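Local coordinates for protein Alpha/beta hydrolase (Streptomyces albidoflavus, PDB 6KSU) that probably macrocyclises non-ribosomal peptides by heterochiral coupling, as a stand-alone cyclase of the penicillin-binding-protein type, at residues 131-142 with 171-182; 144-152 with 247-255. All coordinates share one frame; numbering follows the deposited sequence.

Contact 1 (131-142 with 171-182); sequences LLSHTAGVVDSI and AFSYSNTGYCLL
H134 lies against Y174 in an offset stack, planes 11° apart, with its CE1 over the centre of the tyrosine ring. Its backbone O takes a nearly straight bond from the other segment, S173 N to H134 O 2.8 Å. H134 ND1 lies 3.0 Å from S175 N, while NE2 meets a water. Y179 crosses the histidine side chain and gives its OH to L132 O (2.7 Å), in the carbonyl plane and on a lone pair.

With D140 CG anti to the backbone N (chi1 180°), OD1 receives N176 N; D140 O is gripped from one face by T177 OG1 (2.6 Å) and T177 N. S175, N-cap of helix 176-189, gives its OG to V139 O and accepts from G178 N.

A Schellman motif with positive phi at H134 closes helix 128-132, and chi1 of -59° turns the ring to the other segment. D140 OD2 forms a salt bridge with R466, and N176 OD1 bonds to K86; S83, K86, Y174 and N176 are consistent with the SxxK and YxN motifs of penicillin-binding proteins. Helix 85-98 packs on L132 and Y179; W308, in strand 307-308 of the seven-stranded sheet, meets H134 edge-to-face, and R466 begins barrel strand 466-470.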
ATOM      1  N   LEU A 131       8.112  -6.435  10.236  1.00 22.81           N
ATOM      2  CA  LEU A 131       8.282  -5.567   9.077  1.00 25.10           C
ATOM      3  C   LEU A 131       7.152  -5.786   8.075  1.00 21.88           C
ATOM      4  O   LEU A 131       6.469  -4.835   7.678  1.00 21.56           O
ATOM      5  CB  LEU A 131       9.646  -5.797   8.426  1.00 23.45           C
ATOM      6  CG  LEU A 131      10.902  -5.359   9.196  1.00 21.97           C
ATOM      7  CD1 LEU A 131      12.120  -5.739   8.372  1.00 25.97           C
ATOM      8  CD2 LEU A 131      10.919  -3.889   9.471  1.00 26.76           C
ATOM      9  N   LEU A 132       6.889  -7.044   7.731  1.00 18.24           N
ATOM     10  CA  LEU A 132       5.828  -7.371   6.778  1.00 23.45           C
ATOM     11  C   LEU A 132       4.499  -6.737   7.164  1.00 23.21           C
ATOM     12  O   LEU A 132       3.709  -6.341   6.289  1.00 19.99           O
ATOM     13  CB  LEU A 132       5.652  -8.899   6.688  1.00 20.97           C
ATOM     14  CG  LEU A 132       6.435  -9.757   5.670  1.00 26.90           C
ATOM     15  CD1 LEU A 132       6.234  -9.311   4.220  1.00 19.25           C
ATOM     16  CD2 LEU A 132       7.891  -9.827   5.937  1.00 32.19           C
ATOM     17  N   SER A 133       4.242  -6.629   8.466  1.00 16.95           N
ATOM     18  CA  SER A 133       2.940  -6.269   8.995  1.00 22.13           C
ATOM     19  C   SER A 133       2.887  -4.825   9.448  1.00 18.71           C
ATOM     20  O   SER A 133       1.862  -4.391   9.980  1.00 16.04           O
ATOM     21  CB  SER A 133       2.570  -7.206  10.157  1.00 23.93           C
ATOM     22  OG  SER A 133       3.540  -7.164  11.192  1.00 22.32           O
ATOM     23  N   HIS A 134       3.977  -4.086   9.259  1.00 17.47           N
ATOM     24  CA  HIS A 134       4.070  -2.694   9.687  1.00 20.43           C
ATOM     25  C   HIS A 134       3.925  -2.568  11.206  1.00 22.56           C
ATOM     26  O   HIS A 134       3.367  -1.596  11.723  1.00 20.02           O
ATOM     27  CB  HIS A 134       3.045  -1.812   8.962  1.00 21.42           C
ATOM     28  CG  HIS A 134       3.195  -1.816   7.472  1.00 18.68           C
ATOM     29  ND1 HIS A 134       4.142  -1.055   6.815  1.00 22.86           N
ATOM     30  CD2 HIS A 134       2.530  -2.499   6.510  1.00 18.87           C
ATOM     31  CE1 HIS A 134       4.059  -1.274   5.517  1.00 22.02           C
ATOM     32  NE2 HIS A 134       3.081  -2.139   5.305  1.00 21.19           N
ATOM     33  N   THR A 135       4.420  -3.544  11.951  1.00 24.76           N
ATOM     34  CA  THR A 135       4.338  -3.475  13.403  1.00 22.71           C
ATOM     35  C   THR A 135       5.724  -3.422  14.021  1.00 24.79           C
ATOM     36  O   THR A 135       5.919  -3.870  15.146  1.00 32.96           O
ATOM     37  CB  THR A 135       3.558  -4.661  13.968  1.00 26.38           C
ATOM     38  OG1 THR A 135       4.097  -5.875  13.448  1.00 26.78           O
ATOM     39  CG2 THR A 135       2.084  -4.568  13.633  1.00 22.70           C
ATOM     40  N   ALA A 136       6.710  -2.911  13.295  1.00 21.82           N
ATOM     41  CA  ALA A 136       8.064  -2.908  13.818  1.00 23.77           C
ATOM     42  C   ALA A 136       8.454  -1.583  14.453  1.00 29.49           C
ATOM     43  O   ALA A 136       9.549  -1.485  15.022  1.00 27.72           O
ATOM     44  CB  ALA A 136       9.070  -3.262  12.725  1.00 21.75           C
ATOM     45  N   GLY A 137       7.594  -0.572  14.383  1.00 28.22           N
ATOM     46  CA  GLY A 137       7.942   0.705  14.954  1.00 30.88           C
ATOM     47  C   GLY A 137       8.891   1.528  14.121  1.00 34.29           C
ATOM     48  O   GLY A 137       9.442   2.510  14.627  1.00 39.19           O
ATOM     49  N   VAL A 138       9.096   1.162  12.864  1.00 27.72           N
ATOM     50  CA  VAL A 138       9.895   1.969  11.950  1.00 27.85           C
ATOM     51  C   VAL A 138       9.075   3.168  11.484  1.00 23.87           C
ATOM     52  O   VAL A 138       7.873   3.056  11.208  1.00 23.34           O
ATOM     53  CB  VAL A 138      10.373   1.111  10.759  1.00 29.70           C
ATOM     54  CG1 VAL A 138      11.582   1.751  10.108  1.00 32.14           C
ATOM     55  CG2 VAL A 138      10.699  -0.326  11.213  1.00 24.10           C
ATOM     56  N   VAL A 139       9.725   4.326  11.396  1.00 18.92           N
ATOM     57  CA  VAL A 139       9.100   5.515  10.828  1.00 25.16           C
ATOM     58  C   VAL A 139       8.753   5.267   9.355  1.00 25.05           C
ATOM     59  O   VAL A 139       9.231   4.309   8.736  1.00 20.70           O
ATOM     60  CB  VAL A 139      10.010   6.749  10.977  1.00 24.01           C
ATOM     61  CG1 VAL A 139      10.221   7.092  12.451  1.00 23.55           C
ATOM     62  CG2 VAL A 139      11.342   6.497  10.307  1.00 29.13           C
ATOM     63  N   ASP A 140       7.939   6.142   8.778  1.00 22.05           N
ATOM     64  CA  ASP A 140       7.460   5.916   7.419  1.00 25.21           C
ATOM     65  C   ASP A 140       8.535   6.239   6.377  1.00 25.80           C
ATOM     66  O   ASP A 140       8.862   5.391   5.542  1.00 27.02           O
ATOM     67  CB  ASP A 140       6.176   6.717   7.184  1.00 24.00           C
ATOM     68  CG  ASP A 140       5.609   6.530   5.769  1.00 30.69           C
ATOM     69  OD1 ASP A 140       5.974   5.544   5.080  1.00 25.35           O
ATOM     70  OD2 ASP A 140       4.792   7.377   5.346  1.00 36.41           O
ATOM     71  N   SER A 141       9.140   7.424   6.446  1.00 25.80           N
ATOM     72  CA  SER A 141      10.083   7.887   5.436  1.00 27.13           C
ATOM     73  C   SER A 141      11.375   8.360   6.078  1.00 35.46           C
ATOM     74  O   SER A 141      11.350   9.090   7.073  1.00 38.11           O
ATOM     75  CB  SER A 141       9.489   9.036   4.620  1.00 27.18           C
ATOM     76  OG  SER A 141       8.169   8.716   4.228  1.00 38.78           O
ATOM     77  N   ILE A 142      12.499   7.964   5.474  1.00 43.04           N
ATOM     78  CA  ILE A 142      13.843   8.356   5.889  1.00 47.58           C
ATOM     79  C   ILE A 142      14.619   8.791   4.649  1.00 55.48           C
ATOM     80  O   ILE A 142      14.690   8.039   3.669  1.00 54.68           O
ATOM     81  CB  ILE A 142      14.581   7.199   6.593  1.00 46.65           C
ATOM     82  CG1 ILE A 142      14.089   7.028   8.023  1.00 45.57           C
ATOM     83  CG2 ILE A 142      16.077   7.427   6.596  1.00 51.68           C
ATOM     84  CD1 ILE A 142      14.731   5.859   8.730  1.00 44.03           C
ATOM     85  N   ALA A 171       2.178  -1.534  18.044  1.00 37.20           N
ATOM     86  CA  ALA A 171       1.096  -0.935  17.269  1.00 30.44           C
ATOM     87  C   ALA A 171       1.411  -0.948  15.770  1.00 28.56           C
ATOM     88  O   ALA A 171       2.569  -0.958  15.350  1.00 27.14           O
ATOM     89  CB  ALA A 171       0.822   0.497  17.735  1.00 31.10           C
ATOM     90  N   PHE A 172       0.352  -0.899  14.971  1.00 30.83           N
ATOM     91  CA  PHE A 172       0.496  -0.767  13.529  1.00 24.82           C
ATOM     92  C   PHE A 172       0.927   0.655  13.167  1.00 25.56           C
ATOM     93  O   PHE A 172       0.363   1.631  13.669  1.00 25.59           O
ATOM     94  CB  PHE A 172      -0.819  -1.114  12.845  1.00 27.31           C
ATOM     95  CG  PHE A 172      -0.786  -0.955  11.344  1.00 26.68           C
ATOM     96  CD1 PHE A 172      -0.427  -2.029  10.526  1.00 18.85           C
ATOM     97  CD2 PHE A 172      -1.102   0.260  10.749  1.00 23.89           C
ATOM     98  CE1 PHE A 172      -0.376  -1.909   9.141  1.00 22.64           C
ATOM     99  CE2 PHE A 172      -1.067   0.396   9.339  1.00 23.95           C
ATOM    100  CZ  PHE A 172      -0.707  -0.690   8.538  1.00 21.29           C
ATOM    101  N   SER A 173       1.950   0.772  12.324  1.00 23.33           N
ATOM    102  CA  SER A 173       2.242   2.048  11.682  1.00 21.68           C
ATOM    103  C   SER A 173       2.811   1.781  10.294  1.00 21.45           C
ATOM    104  O   SER A 173       3.861   1.147  10.159  1.00 21.37           O
ATOM    105  CB  SER A 173       3.207   2.899  12.517  1.00 22.99           C
ATOM    106  OG  SER A 173       3.408   4.164  11.908  1.00 16.59           O
ATOM    107  N   TYR A 174       2.128   2.279   9.264  1.00 21.64           N
ATOM    108  CA  TYR A 174       2.547   2.003   7.895  1.00 21.01           C
ATOM    109  C   TYR A 174       3.925   2.598   7.638  1.00 21.02           C
ATOM    110  O   TYR A 174       4.221   3.715   8.067  1.00 20.07           O
ATOM    111  CB  TYR A 174       1.525   2.578   6.925  1.00 21.93           C
ATOM    112  CG  TYR A 174       1.664   2.135   5.492  1.00 20.86           C
ATOM    113  CD1 TYR A 174       0.792   1.182   4.947  1.00 23.64           C
ATOM    114  CD2 TYR A 174       2.634   2.683   4.662  1.00 22.37           C
ATOM    115  CE1 TYR A 174       0.890   0.785   3.606  1.00 21.85           C
ATOM    116  CE2 TYR A 174       2.734   2.284   3.302  1.00 25.92           C
ATOM    117  CZ  TYR A 174       1.861   1.337   2.796  1.00 19.47           C
ATOM    118  OH  TYR A 174       1.958   0.951   1.478  1.00 24.26           O
ATOM    119  N   SER A 175       4.772   1.849   6.934  1.00 19.19           N
ATOM    120  CA  SER A 175       6.181   2.226   6.819  1.00 22.96           C
ATOM    121  C   SER A 175       6.728   1.747   5.475  1.00 22.28           C
ATOM    122  O   SER A 175       6.879   0.546   5.255  1.00 22.13           O
ATOM    123  CB  SER A 175       6.988   1.648   7.992  1.00 20.10           C
ATOM    124  OG  SER A 175       8.377   1.874   7.825  1.00 19.14           O
ATOM    125  N   ASN A 176       6.996   2.687   4.568  1.00 23.95           N
ATOM    126  CA  ASN A 176       7.736   2.355   3.359  1.00 23.30           C
ATOM    127  C   ASN A 176       9.143   1.900   3.704  1.00 23.31           C
ATOM    128  O   ASN A 176       9.691   0.985   3.075  1.00 21.51           O
ATOM    129  CB  ASN A 176       7.781   3.578   2.430  1.00 21.67           C
ATOM    130  CG  ASN A 176       6.429   3.905   1.829  1.00 23.66           C
ATOM    131  OD1 ASN A 176       5.771   3.035   1.275  1.00 25.10           O
ATOM    132  ND2 ASN A 176       5.998   5.154   1.959  1.00 27.14           N
ATOM    133  N   THR A 177       9.748   2.555   4.691  1.00 22.52           N
ATOM    134  CA  THR A 177      11.099   2.221   5.116  1.00 22.54           C
ATOM    135  C   THR A 177      11.172   0.805   5.661  1.00 21.43           C
ATOM    136  O   THR A 177      12.168   0.099   5.453  1.00 23.78           O
ATOM    137  CB  THR A 177      11.544   3.231   6.169  1.00 26.27           C
ATOM    138  OG1 THR A 177      11.339   4.553   5.649  1.00 29.07           O
ATOM    139  CG2 THR A 177      13.014   3.033   6.536  1.00 25.54           C
ATOM    140  N   GLY A 178      10.126   0.370   6.360  1.00 19.71           N
ATOM    141  CA  GLY A 178      10.091  -1.009   6.805  1.00 21.76           C
ATOM    142  C   GLY A 178      10.255  -1.982   5.653  1.00 23.46           C
ATOM    143  O   GLY A 178      10.955  -2.995   5.769  1.00 21.23           O
ATOM    144  N   TYR A 179       9.647  -1.671   4.511  1.00 25.02           N
ATOM    145  CA  TYR A 179       9.782  -2.590   3.400  1.00 23.23           C
ATOM    146  C   TYR A 179      11.106  -2.404   2.681  1.00 22.30           C
ATOM    147  O   TYR A 179      11.659  -3.378   2.165  1.00 21.89           O
ATOM    148  CB  TYR A 179       8.595  -2.457   2.458  1.00 20.61           C
ATOM    149  CG  TYR A 179       7.502  -3.448   2.812  1.00 22.43           C
ATOM    150  CD1 TYR A 179       7.211  -4.526   1.973  1.00 15.78           C
ATOM    151  CD2 TYR A 179       6.779  -3.322   4.001  1.00 20.01           C
ATOM    152  CE1 TYR A 179       6.221  -5.433   2.295  1.00 16.48           C
ATOM    153  CE2 TYR A 179       5.782  -4.242   4.335  1.00 20.30           C
ATOM    154  CZ  TYR A 179       5.512  -5.287   3.467  1.00 21.34           C
ATOM    155  OH  TYR A 179       4.534  -6.194   3.770  1.00 24.03           O
ATOM    156  N   CYS A 180      11.663  -1.193   2.697  1.00 20.33           N
ATOM    157  CA  CYS A 180      13.007  -1.027   2.162  1.00 22.43           C
ATOM    158  C   CYS A 180      14.012  -1.843   2.959  1.00 26.68           C
ATOM    159  O   CYS A 180      14.972  -2.381   2.395  1.00 27.72           O
ATOM    160  CB  CYS A 180      13.376   0.450   2.142  1.00 24.28           C
ATOM    161  SG  CYS A 180      12.253   1.430   1.095  1.00 31.55           S
ATOM    162  N   LEU A 181      13.792  -1.976   4.272  1.00 25.61           N
ATOM    163  CA  LEU A 181      14.604  -2.897   5.064  1.00 26.77           C
ATOM    164  C   LEU A 181      14.371  -4.340   4.650  1.00 28.81           C
ATOM    165  O   LEU A 181      15.289  -5.164   4.734  1.00 25.08           O
ATOM    166  CB  LEU A 181      14.304  -2.735   6.553  1.00 25.86           C
ATOM    167  CG  LEU A 181      14.880  -1.504   7.236  1.00 31.71           C
ATOM    168  CD1 LEU A 181      14.275  -1.342   8.632  1.00 31.62           C
ATOM    169  CD2 LEU A 181      16.399  -1.609   7.292  1.00 34.08           C
ATOM    170  N   LEU A 182      13.157  -4.673   4.206  1.00 24.44           N
ATOM    171  CA  LEU A 182      12.940  -6.020   3.698  1.00 24.91           C
ATOM    172  C   LEU A 182      13.784  -6.274   2.450  1.00 27.81           C
ATOM    173  O   LEU A 182      14.218  -7.410   2.214  1.00 25.47           O
ATOM    174  CB  LEU A 182      11.452  -6.237   3.436  1.00 23.04           C
ATOM    175  CG  LEU A 182      10.606  -6.506   4.691  1.00 24.60           C
ATOM    176  CD1 LEU A 182       9.101  -6.444   4.418  1.00 17.91           C
ATOM    177  CD2 LEU A 182      10.997  -7.866   5.302  1.00 24.05           C
TER
HETATM  178  O   HOH W   1       2.077  -3.997   3.212  1.00 14.52           O
HETATM  179  O   HOH W   2       6.114   1.062  11.642  1.00 19.77           O
HETATM  180  O   HOH W   3       5.568   4.421  10.461  1.00 20.14           O
HETATM  181  O   HOH W   4       8.045   7.106   1.848  1.00 33.11           O

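Contact 2 (144-152 with 247-255); sequences YDEMRGPSY and ASLSLAAAG
S248 and D145 meet at the edge of this contact, where the aspartate OD1 comes 3.2 Å from S248 CB. The serine hydroxyl turns instead to S250, S248 OG and S250 OG sharing a hydrogen bond whose donor could be either.

L249 opens a short 3-10 segment. Its CG stands anti to the backbone N; this chi1 of 175° carries CG toward 144-152, and CD2 reaches its bend, where it lies 3.5 Å from R148 O and also touches the carbonyls of M147 and G149. The M147 side chain crosses it at about a right angle, CG to L249 CD2 3.9 Å, and runs on extended until its SD rests on S250 CA and CE sits over the centre of the Y152 ring. W195 of helix 194-206 packs on both.

S250 is held by its backbone at two places. Its N donates to a water that donates to Y144 O, the carbonyl that also closes the type I turn 144-147. Its O receives the phenol of Y152, OH to S250 O 2.7 Å, with the donor well above the carbonyl plane though S250 O lies in the plane of the tyrosine ring.

Helix 252-255 begins at A252, and A252 CB touches Y152 OH. A253 N then points straight at it, 2.9 Å from Y152 OH (176° at the hydrogen), so one hydroxyl both gives and takes a bond. The A253 methyl packs on Y152 CE2.

Beyond, A254 O accepts from K86 NZ, the lysine of the probable SxxK motif. Here a loop ending at Y152, the N-cap residue of helix 153-160, packs on a 3-10 turn and the first turn of helix 252-255, beside the probable active site of a serine beta-lactamase-like domain.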
ATOM      1  N   TYR A 144      17.186   8.845   2.194  1.00 49.84           N
ATOM      2  CA  TYR A 144      18.382   8.186   1.705  1.00 51.60           C
ATOM      3  C   TYR A 144      18.480   8.386   0.201  1.00 53.29           C
ATOM      4  O   TYR A 144      18.654   7.444  -0.573  1.00 51.25           O
ATOM      5  CB  TYR A 144      18.447   6.710   2.080  1.00 46.22           C
ATOM      6  CG  TYR A 144      19.870   6.234   1.991  1.00 47.42           C
ATOM      7  CD1 TYR A 144      20.876   6.918   2.653  1.00 49.50           C
ATOM      8  CD2 TYR A 144      20.222   5.158   1.190  1.00 43.74           C
ATOM      9  CE1 TYR A 144      22.195   6.526   2.554  1.00 51.77           C
ATOM     10  CE2 TYR A 144      21.544   4.752   1.089  1.00 47.60           C
ATOM     11  CZ  TYR A 144      22.527   5.444   1.776  1.00 48.37           C
ATOM     12  OH  TYR A 144      23.847   5.058   1.680  1.00 52.03           O
ATOM     13  N   ASP A 145      18.385   9.645  -0.225  1.00 53.82           N
ATOM     14  CA  ASP A 145      18.691  10.003  -1.602  1.00 54.70           C
ATOM     15  C   ASP A 145      20.161   9.816  -1.925  1.00 54.91           C
ATOM     16  O   ASP A 145      20.581  10.048  -3.065  1.00 57.37           O
ATOM     17  CB  ASP A 145      18.254  11.442  -1.863  1.00 60.15           C
ATOM     18  CG  ASP A 145      16.752  11.610  -1.756  1.00 61.38           C
ATOM     19  OD1 ASP A 145      16.025  10.677  -2.167  1.00 59.32           O
ATOM     20  OD2 ASP A 145      16.301  12.665  -1.262  1.00 67.17           O
ATOM     21  N   GLU A 146      20.933   9.368  -0.943  1.00 53.44           N
ATOM     22  CA  GLU A 146      22.345   9.071  -1.077  1.00 49.41           C
ATOM     23  C   GLU A 146      22.608   7.667  -1.644  1.00 52.15           C
ATOM     24  O   GLU A 146      23.769   7.338  -1.914  1.00 51.96           O
ATOM     25  CB  GLU A 146      22.991   9.284   0.306  1.00 54.01           C
ATOM     26  CG  GLU A 146      23.251  10.789   0.667  1.00 51.08           C
ATOM     27  CD  GLU A 146      22.356  11.396   1.782  1.00 65.05           C
ATOM     28  OE1 GLU A 146      21.915  10.676   2.702  1.00 67.14           O
ATOM     29  OE2 GLU A 146      22.112  12.628   1.756  1.00 65.06           O
ATOM     30  N   MET A 147      21.566   6.856  -1.881  1.00 48.82           N
ATOM     31  CA  MET A 147      21.723   5.510  -2.436  1.00 43.96           C
ATOM     32  C   MET A 147      21.909   5.554  -3.944  1.00 47.36           C
ATOM     33  O   MET A 147      21.135   6.205  -4.653  1.00 44.74           O
ATOM     34  CB  MET A 147      20.502   4.640  -2.120  1.00 39.09           C
ATOM     35  CG  MET A 147      20.525   3.242  -2.771  1.00 40.09           C
ATOM     36  SD  MET A 147      19.222   2.121  -2.172  1.00 34.72           S
ATOM     37  CE  MET A 147      19.347   0.750  -3.332  1.00 30.71           C
ATOM     38  N   ARG A 148      22.877   4.805  -4.441  1.00 48.10           N
ATOM     39  CA  ARG A 148      23.080   4.865  -5.885  1.00 51.95           C
ATOM     40  C   ARG A 148      23.100   3.506  -6.568  1.00 49.87           C
ATOM     41  O   ARG A 148      22.591   3.388  -7.683  1.00 53.91           O
ATOM     42  CB  ARG A 148      24.376   5.614  -6.197  1.00 56.02           C
ATOM     43  CG  ARG A 148      24.133   7.010  -6.744  1.00 62.91           C
ATOM     44  CD  ARG A 148      25.365   7.884  -6.620  1.00 62.50           C
ATOM     45  NE  ARG A 148      25.026   9.301  -6.703  1.00 70.21           N
ATOM     46  CZ  ARG A 148      24.920  10.106  -5.651  1.00 72.27           C
ATOM     47  NH1 ARG A 148      25.127   9.634  -4.427  1.00 69.29           N
ATOM     48  NH2 ARG A 148      24.605  11.384  -5.826  1.00 76.18           N
ATOM     49  N   GLY A 149      23.675   2.486  -5.947  1.00 50.08           N
ATOM     50  CA  GLY A 149      23.745   1.182  -6.568  1.00 48.30           C
ATOM     51  C   GLY A 149      22.520   0.350  -6.257  1.00 44.09           C
ATOM     52  O   GLY A 149      21.548   0.846  -5.675  1.00 36.35           O
ATOM     53  N   PRO A 150      22.535  -0.933  -6.648  1.00 44.19           N
ATOM     54  CA  PRO A 150      21.425  -1.837  -6.293  1.00 39.25           C
ATOM     55  C   PRO A 150      21.454  -2.374  -4.868  1.00 35.50           C
ATOM     56  O   PRO A 150      20.480  -3.020  -4.465  1.00 36.42           O
ATOM     57  CB  PRO A 150      21.575  -2.994  -7.300  1.00 38.08           C
ATOM     58  CG  PRO A 150      23.027  -3.000  -7.642  1.00 39.42           C
ATOM     59  CD  PRO A 150      23.453  -1.544  -7.627  1.00 43.08           C
ATOM     60  N   SER A 151      22.514  -2.163  -4.094  1.00 38.55           N
ATOM     61  CA  SER A 151      22.543  -2.692  -2.731  1.00 37.56           C
ATOM     62  C   SER A 151      21.791  -1.790  -1.760  1.00 33.84           C
ATOM     63  O   SER A 151      21.898  -0.564  -1.816  1.00 33.39           O
ATOM     64  CB  SER A 151      23.975  -2.859  -2.222  1.00 35.84           C
ATOM     65  OG  SER A 151      23.952  -3.380  -0.898  1.00 38.42           O
ATOM     66  N   TYR A 152      21.058  -2.412  -0.846  1.00 37.79           N
ATOM     67  CA  TYR A 152      20.394  -1.719   0.249  1.00 33.90           C
ATOM     68  C   TYR A 152      21.222  -1.713   1.539  1.00 35.52           C
ATOM     69  O   TYR A 152      20.679  -1.386   2.600  1.00 35.60           O
ATOM     70  CB  TYR A 152      19.035  -2.365   0.529  1.00 29.88           C
ATOM     71  CG  TYR A 152      17.829  -1.765  -0.188  1.00 31.39           C
ATOM     72  CD1 TYR A 152      17.392  -0.483   0.098  1.00 29.51           C
ATOM     73  CD2 TYR A 152      17.106  -2.507  -1.121  1.00 26.79           C
ATOM     74  CE1 TYR A 152      16.284   0.059  -0.536  1.00 28.04           C
ATOM     75  CE2 TYR A 152      15.997  -1.984  -1.753  1.00 26.30           C
ATOM     76  CZ  TYR A 152      15.583  -0.689  -1.451  1.00 29.80           C
ATOM     77  OH  TYR A 152      14.481  -0.128  -2.071  1.00 26.06           O
ATOM     78  N   ALA A 247      10.618   9.982  -7.828  1.00 58.73           N
ATOM     79  CA  ALA A 247      10.554   8.832  -6.938  1.00 54.27           C
ATOM     80  C   ALA A 247      11.981   8.418  -6.628  1.00 54.55           C
ATOM     81  O   ALA A 247      12.734   8.053  -7.537  1.00 53.35           O
ATOM     82  CB  ALA A 247       9.763   7.684  -7.568  1.00 50.34           C
ATOM     83  N   SER A 248      12.362   8.514  -5.357  1.00 48.03           N
ATOM     84  CA  SER A 248      13.730   8.208  -4.985  1.00 49.03           C
ATOM     85  C   SER A 248      14.039   6.736  -5.251  1.00 50.95           C
ATOM     86  O   SER A 248      13.165   5.870  -5.183  1.00 41.52           O
ATOM     87  CB  SER A 248      13.977   8.557  -3.518  1.00 57.55           C
ATOM     88  OG  SER A 248      13.727   7.451  -2.672  1.00 62.60           O
ATOM     89  N   LEU A 249      15.306   6.473  -5.578  1.00 40.05           N
ATOM     90  CA  LEU A 249      15.754   5.119  -5.874  1.00 41.57           C
ATOM     91  C   LEU A 249      15.524   4.179  -4.693  1.00 35.23           C
ATOM     92  O   LEU A 249      15.101   3.032  -4.878  1.00 30.36           O
ATOM     93  CB  LEU A 249      17.234   5.143  -6.256  1.00 35.50           C
ATOM     94  CG  LEU A 249      17.814   3.745  -6.475  1.00 39.15           C
ATOM     95  CD1 LEU A 249      17.240   3.164  -7.776  1.00 35.22           C
ATOM     96  CD2 LEU A 249      19.345   3.731  -6.471  1.00 35.52           C
ATOM     97  N   SER A 250      15.785   4.652  -3.474  1.00 36.77           N
ATOM     98  CA  SER A 250      15.708   3.810  -2.283  1.00 35.69           C
ATOM     99  C   SER A 250      14.302   3.298  -1.989  1.00 29.38           C
ATOM    100  O   SER A 250      14.160   2.362  -1.201  1.00 28.22           O
ATOM    101  CB  SER A 250      16.231   4.585  -1.077  1.00 33.92           C
ATOM    102  OG  SER A 250      15.622   5.859  -1.030  1.00 41.30           O
ATOM    103  N   LEU A 251      13.264   3.867  -2.595  1.00 28.15           N
ATOM    104  CA  LEU A 251      11.914   3.382  -2.324  1.00 29.45           C
ATOM    105  C   LEU A 251      11.577   2.080  -3.051  1.00 25.44           C
ATOM    106  O   LEU A 251      10.494   1.528  -2.814  1.00 20.12           O
ATOM    107  CB  LEU A 251      10.888   4.465  -2.679  1.00 30.95           C
ATOM    108  CG  LEU A 251      10.801   5.563  -1.602  1.00 41.45           C
ATOM    109  CD1 LEU A 251      10.513   6.965  -2.170  1.00 47.35           C
ATOM    110  CD2 LEU A 251       9.788   5.179  -0.522  1.00 32.78           C
ATOM    111  N   ALA A 252      12.509   1.545  -3.853  1.00 24.46           N
ATOM    112  CA  ALA A 252      12.206   0.498  -4.833  1.00 26.01           C
ATOM    113  C   ALA A 252      11.479  -0.700  -4.232  1.00 22.00           C
ATOM    114  O   ALA A 252      10.444  -1.129  -4.760  1.00 19.71           O
ATOM    115  CB  ALA A 252      13.496   0.035  -5.514  1.00 26.40           C
ATOM    116  N   ALA A 253      12.023  -1.289  -3.153  1.00 22.45           N
ATOM    117  CA  ALA A 253      11.391  -2.470  -2.565  1.00 20.62           C
ATOM    118  C   ALA A 253      10.035  -2.151  -1.943  1.00 22.42           C
ATOM    119  O   ALA A 253       9.268  -3.075  -1.628  1.00 21.02           O
ATOM    120  CB  ALA A 253      12.310  -3.116  -1.506  1.00 23.46           C
ATOM    121  N   ALA A 254       9.731  -0.873  -1.738  1.00 26.46           N
ATOM    122  CA  ALA A 254       8.445  -0.470  -1.195  1.00 23.30           C
ATOM    123  C   ALA A 254       7.472   0.047  -2.256  1.00 19.64           C
ATOM    124  O   ALA A 254       6.261  -0.031  -2.040  1.00 19.11           O
ATOM    125  CB  ALA A 254       8.646   0.601  -0.105  1.00 20.68           C
ATOM    126  N   GLY A 255       7.953   0.551  -3.398  1.00 20.52           N
ATOM    127  CA  GLY A 255       7.028   1.124  -4.373  1.00 15.55           C
ATOM    128  C   GLY A 255       7.465   1.195  -5.828  1.00 18.24           C
ATOM    129  O   GLY A 255       6.751   1.782  -6.651  1.00 20.27           O
TER
HETATM  130  O   HOH W   5      17.819   6.609  -3.224  1.00 40.48           O

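The two contacts lie side by side in the beta-lactamase-like domain, their centres about 15 Å apart, and their segments alternate along the chain: 131-142, 144-152, 171-182, 247-255. A single residue separates the first segments of the two, and helix 153-160 carries the chain on from 144-152 toward 171-182. Helix 176-189 is the shared element. C180 packs against S250 and its carbonyl O touches Y152 CD1, while Y179 and N176 touch A253 and A254. K86 is a partner common to both contacts, which suggests that the two segment pairs converge on the probable catalytic SxxK region.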